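Local coordinates for protein LAO/AO transport system kinase (Escherichia coli, PDB 2P67) that is a P-loop NTPase of the MeaB GTPase family, at residues Q26-V31 against L142-A147; G19-L24 against R115-F120. One frame throughout, in Å; residues are numbered along the deposited sequence.

Interaction 1: Q26-V31 against L142-A147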
# COMPACT_ATOMS: atom_id res chain seq x y z
N GLN A 26 21.47 21.24 -22.24
CA GLN A 26 22.50 20.34 -22.76
C GLN A 26 22.73 19.15 -21.83
O GLN A 26 22.87 18.03 -22.27
CB GLN A 26 23.82 21.08 -22.89
CG GLN A 26 24.16 21.64 -24.25
CD GLN A 26 25.62 22.12 -24.24
OE1 GLN A 26 26.52 21.39 -24.65
NE2 GLN A 26 25.84 23.31 -23.71
N ALA A 27 22.83 19.44 -20.53
CA ALA A 27 23.03 18.39 -19.52
C ALA A 27 21.84 17.41 -19.47
O ALA A 27 22.01 16.19 -19.36
CB ALA A 27 23.28 19.05 -18.13
N MET A 28 20.62 17.95 -19.52
CA MET A 28 19.44 17.10 -19.59
C MET A 28 19.47 16.19 -20.84
O MET A 28 19.25 15.00 -20.74
CB MET A 28 18.16 17.95 -19.56
CG MET A 28 18.00 18.77 -18.27
SD MET A 28 16.34 19.45 -18.17
CE MET A 28 16.32 19.97 -16.43
N THR A 29 19.78 16.77 -22.00
CA THR A 29 19.88 15.98 -23.25
C THR A 29 20.90 14.86 -23.12
O THR A 29 20.63 13.71 -23.52
CB THR A 29 20.16 16.89 -24.47
OG1 THR A 29 19.01 17.70 -24.71
CG2 THR A 29 20.45 16.06 -25.74
N LEU A 30 22.03 15.17 -22.50
CA LEU A 30 23.08 14.17 -22.23
C LEU A 30 22.58 13.03 -21.37
O LEU A 30 22.84 11.86 -21.66
CB LEU A 30 24.29 14.85 -21.57
CG LEU A 30 25.48 13.96 -21.20
CD1 LEU A 30 26.20 13.46 -22.45
CD2 LEU A 30 26.44 14.72 -20.30
N VAL A 31 21.88 13.37 -20.28
CA VAL A 31 21.26 12.40 -19.38
C VAL A 31 20.19 11.54 -20.09
O VAL A 31 19.96 10.39 -19.71
CB VAL A 31 20.70 13.12 -18.11
CG1 VAL A 31 19.84 12.19 -17.25
CG2 VAL A 31 21.85 13.70 -17.30
N LEU A 142 17.36 16.73 -9.96
CA LEU A 142 18.71 16.99 -9.42
C LEU A 142 19.47 18.04 -10.23
O LEU A 142 20.08 18.94 -9.64
CB LEU A 142 19.52 15.69 -9.36
CG LEU A 142 19.11 14.61 -8.35
CD1 LEU A 142 20.10 13.46 -8.45
CD2 LEU A 142 19.05 15.16 -6.89
N LEU A 143 19.39 17.96 -11.56
CA LEU A 143 20.04 18.96 -12.42
C LEU A 143 19.48 20.35 -12.14
O LEU A 143 20.24 21.32 -12.00
CB LEU A 143 19.92 18.60 -13.92
CG LEU A 143 20.75 17.38 -14.34
CD1 LEU A 143 20.34 16.89 -15.73
CD2 LEU A 143 22.24 17.67 -14.29
N CYS A 144 18.16 20.45 -12.00
CA CYS A 144 17.55 21.73 -11.66
C CYS A 144 18.02 22.28 -10.30
O CYS A 144 18.23 23.49 -10.15
CB CYS A 144 16.03 21.63 -11.70
SG CYS A 144 15.38 21.31 -13.35
N GLU A 145 18.19 21.37 -9.33
CA GLU A 145 18.67 21.74 -8.00
C GLU A 145 20.08 22.29 -8.09
O GLU A 145 20.39 23.36 -7.53
CB GLU A 145 18.62 20.54 -7.07
CG GLU A 145 17.14 20.19 -6.68
CD GLU A 145 17.02 19.10 -5.64
OE1 GLU A 145 18.03 18.47 -5.29
OE2 GLU A 145 15.88 18.86 -5.18
N ALA A 146 20.94 21.57 -8.80
CA ALA A 146 22.33 22.00 -8.97
C ALA A 146 22.40 23.33 -9.73
O ALA A 146 23.27 24.17 -9.45
CB ALA A 146 23.14 20.90 -9.66
N ALA A 147 21.45 23.56 -10.64
CA ALA A 147 21.34 24.81 -11.42
C ALA A 147 20.81 26.03 -10.63
O ALA A 147 20.74 27.15 -11.16
CB ALA A 147 20.46 24.58 -12.65

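Interaction 2: G19-L24 against R115-F120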
# COMPACT_ATOMS: atom_id res chain seq x y z
N GLY A 19 23.50 28.85 -13.36
CA GLY A 19 22.12 28.97 -13.83
C GLY A 19 22.00 29.21 -15.32
O GLY A 19 20.95 29.63 -15.80
N GLU A 20 23.07 28.92 -16.07
CA GLU A 20 23.03 29.07 -17.52
C GLU A 20 22.07 28.05 -18.14
O GLU A 20 22.30 26.84 -18.06
CB GLU A 20 24.42 28.95 -18.12
CG GLU A 20 25.30 30.14 -17.77
CD GLU A 20 26.63 30.16 -18.51
OE1 GLU A 20 26.81 29.36 -19.46
OE2 GLU A 20 27.49 30.99 -18.13
N ARG A 21 21.01 28.56 -18.76
CA ARG A 21 19.92 27.70 -19.27
C ARG A 21 20.35 26.76 -20.40
O ARG A 21 19.87 25.62 -20.49
CB ARG A 21 18.71 28.54 -19.65
CG ARG A 21 18.01 29.14 -18.44
CD ARG A 21 16.90 30.08 -18.85
NE ARG A 21 17.43 31.30 -19.46
CZ ARG A 21 16.73 32.10 -20.28
NH1 ARG A 21 15.47 31.82 -20.59
NH2 ARG A 21 17.31 33.19 -20.78
N ALA A 22 21.27 27.23 -21.26
CA ALA A 22 21.74 26.41 -22.38
C ALA A 22 22.48 25.17 -21.88
O ALA A 22 22.30 24.07 -22.42
CB ALA A 22 22.61 27.22 -23.33
N THR A 23 23.27 25.35 -20.81
CA THR A 23 24.01 24.24 -20.22
C THR A 23 23.07 23.26 -19.51
O THR A 23 23.26 22.06 -19.61
CB THR A 23 25.18 24.68 -19.29
OG1 THR A 23 26.15 25.39 -20.06
CG2 THR A 23 25.88 23.46 -18.70
N LEU A 24 22.06 23.77 -18.81
CA LEU A 24 21.06 22.90 -18.21
C LEU A 24 20.38 22.03 -19.28
O LEU A 24 20.30 20.81 -19.12
CB LEU A 24 20.03 23.70 -17.42
CG LEU A 24 18.97 22.87 -16.67
CD1 LEU A 24 19.58 21.80 -15.74
CD2 LEU A 24 18.00 23.76 -15.92
N ARG A 115 7.52 31.91 -21.58
CA ARG A 115 8.17 33.15 -21.98
C ARG A 115 8.98 33.76 -20.86
O ARG A 115 9.71 34.72 -21.08
CB ARG A 115 7.13 34.15 -22.48
CG ARG A 115 6.40 33.69 -23.73
CD ARG A 115 5.29 34.66 -24.14
NE ARG A 115 5.81 35.94 -24.59
CZ ARG A 115 5.16 36.76 -25.42
NH1 ARG A 115 3.97 36.42 -25.91
NH2 ARG A 115 5.72 37.92 -25.77
N ALA A 116 8.85 33.21 -19.65
CA ALA A 116 9.57 33.76 -18.51
C ALA A 116 11.00 33.26 -18.50
O ALA A 116 11.24 32.06 -18.58
CB ALA A 116 8.86 33.40 -17.22
N GLU A 117 11.97 34.17 -18.41
CA GLU A 117 13.39 33.77 -18.38
C GLU A 117 13.79 33.10 -17.06
O GLU A 117 14.77 32.35 -17.01
CB GLU A 117 14.30 34.97 -18.69
CG GLU A 117 14.15 35.52 -20.12
CD GLU A 117 15.00 36.76 -20.39
OE1 GLU A 117 15.54 37.35 -19.42
OE2 GLU A 117 15.13 37.13 -21.58
N ALA A 118 13.02 33.38 -16.01
CA ALA A 118 13.24 32.78 -14.69
C ALA A 118 12.54 31.42 -14.55
O ALA A 118 12.54 30.84 -13.47
CB ALA A 118 12.81 33.75 -13.57
N ALA A 119 11.95 30.94 -15.64
CA ALA A 119 11.39 29.58 -15.68
C ALA A 119 12.16 28.63 -16.63
O ALA A 119 13.01 29.06 -17.44
CB ALA A 119 9.91 29.62 -16.00
N PHE A 120 11.88 27.34 -16.50
CA PHE A 120 12.53 26.32 -17.33
C PHE A 120 11.56 25.14 -17.36
O PHE A 120 11.25 24.59 -16.31
CB PHE A 120 13.87 25.91 -16.69
CG PHE A 120 14.75 25.05 -17.57
CD1 PHE A 120 15.76 25.63 -18.35
CD2 PHE A 120 14.57 23.66 -17.62
CE1 PHE A 120 16.58 24.84 -19.18
CE2 PHE A 120 15.38 22.86 -18.43
CZ PHE A 120 16.40 23.46 -19.23
O HOH W 1 13.70 30.35 -19.70

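Interaction 1: Q26-V31 against L142-A147
L143 O accepts the backbone N-H of A147 at 2.9 Å, a helical bond in the last turn of helix 133-146, and the side chain of the same L143 carries most of the contact with helix 21-32. The segments of the two helices run nearly antiparallel, at 155°, with their axes 10.9 Å apart. L143 has more surface buried than any other residue here. Its CD1 methyl reaches M28 CG and V31 CG2, each at 3.9 Å, while CD2 meets A27 CB at 4.2 Å. The L143 side chain therefore lies among three residues of one helical face, sliding past those of M28 and V31 in the opposite direction. M28 makes the second contact. With CG anti to the carbonyl carbon (chi1 -62°) and the chain extended beyond it, the thioether spans the gap until CE comes 3.5 Å from C144 SG. I49 of helix 36-49 also packs on L143, and R317 of the second subunit packs on V31. The side-chain contacts between the two segments are apolar, and every touching residue is buried, so the pairing of the helices rests on shape and burial of aliphatic and sulfur groups.

Interaction 2: G19-L24 against R115-F120
R21 and F120, the two residues with most surface buried here, meet where the start of helix 21-32 overlies the start of strand 119-124, an edge strand of the parallel sheet of this P-loop NTPase fold. A Schellman motif at G19 ends the preceding helix and E20 is the N-cap of the next, while a type I turn from A116 to A119 leads into the strand. The F120 ring receives L24 over a face: the CD2 methyl stands 3.5 Å from the centroid and only 4° off the normal, a well-centred CH-pi contact. CG anti to the backbone N (chi1 -170°) sets the F120 ring against that methyl, and L24 CG adds a touch on CZ at 3.7 Å. R21 O approaches the same ring at its edge, 3.6 Å from F120 CE1. The R21 side chain runs on past the ring, with the guanidinium plane 71° from it, to the turn, where E117 O lies over one guanidinium face and CD is 3.6 Å from that oxygen. A water lies 2.7 Å from A119 O, to which it can donate, although other acceptors compete for its protons; its very short approach to R21 NH1 is doubtful. Y149 packs on R21, L24 and F120. E117 crosses the guanidinium with CB and CG but forms no salt bridge: R21 NH2 and E117 OE2 remain 4.6 Å apart.

In the fold
Interactions 1 and 2 have centres about 11 Å apart and share helix 21-32, whose first turn serves interaction 2 and whose later turns serve interaction 1. Along the chain the segments alternate: 19-24, 26-31, 115-120, then 142-147, with strand 119-124 and helix 133-146 consecutive elements. The two contacts also touch directly, through M28 SD on F120 CE2 at 3.6 Å and L143 CB on L24 CD1 at 3.7 Å, so their apolar parts adjoin. Geometrically, an N-terminal helix is laid against both an edge strand of the parallel sheet and the helix that follows it, joining the N-terminal segment to the P-loop NTPase core.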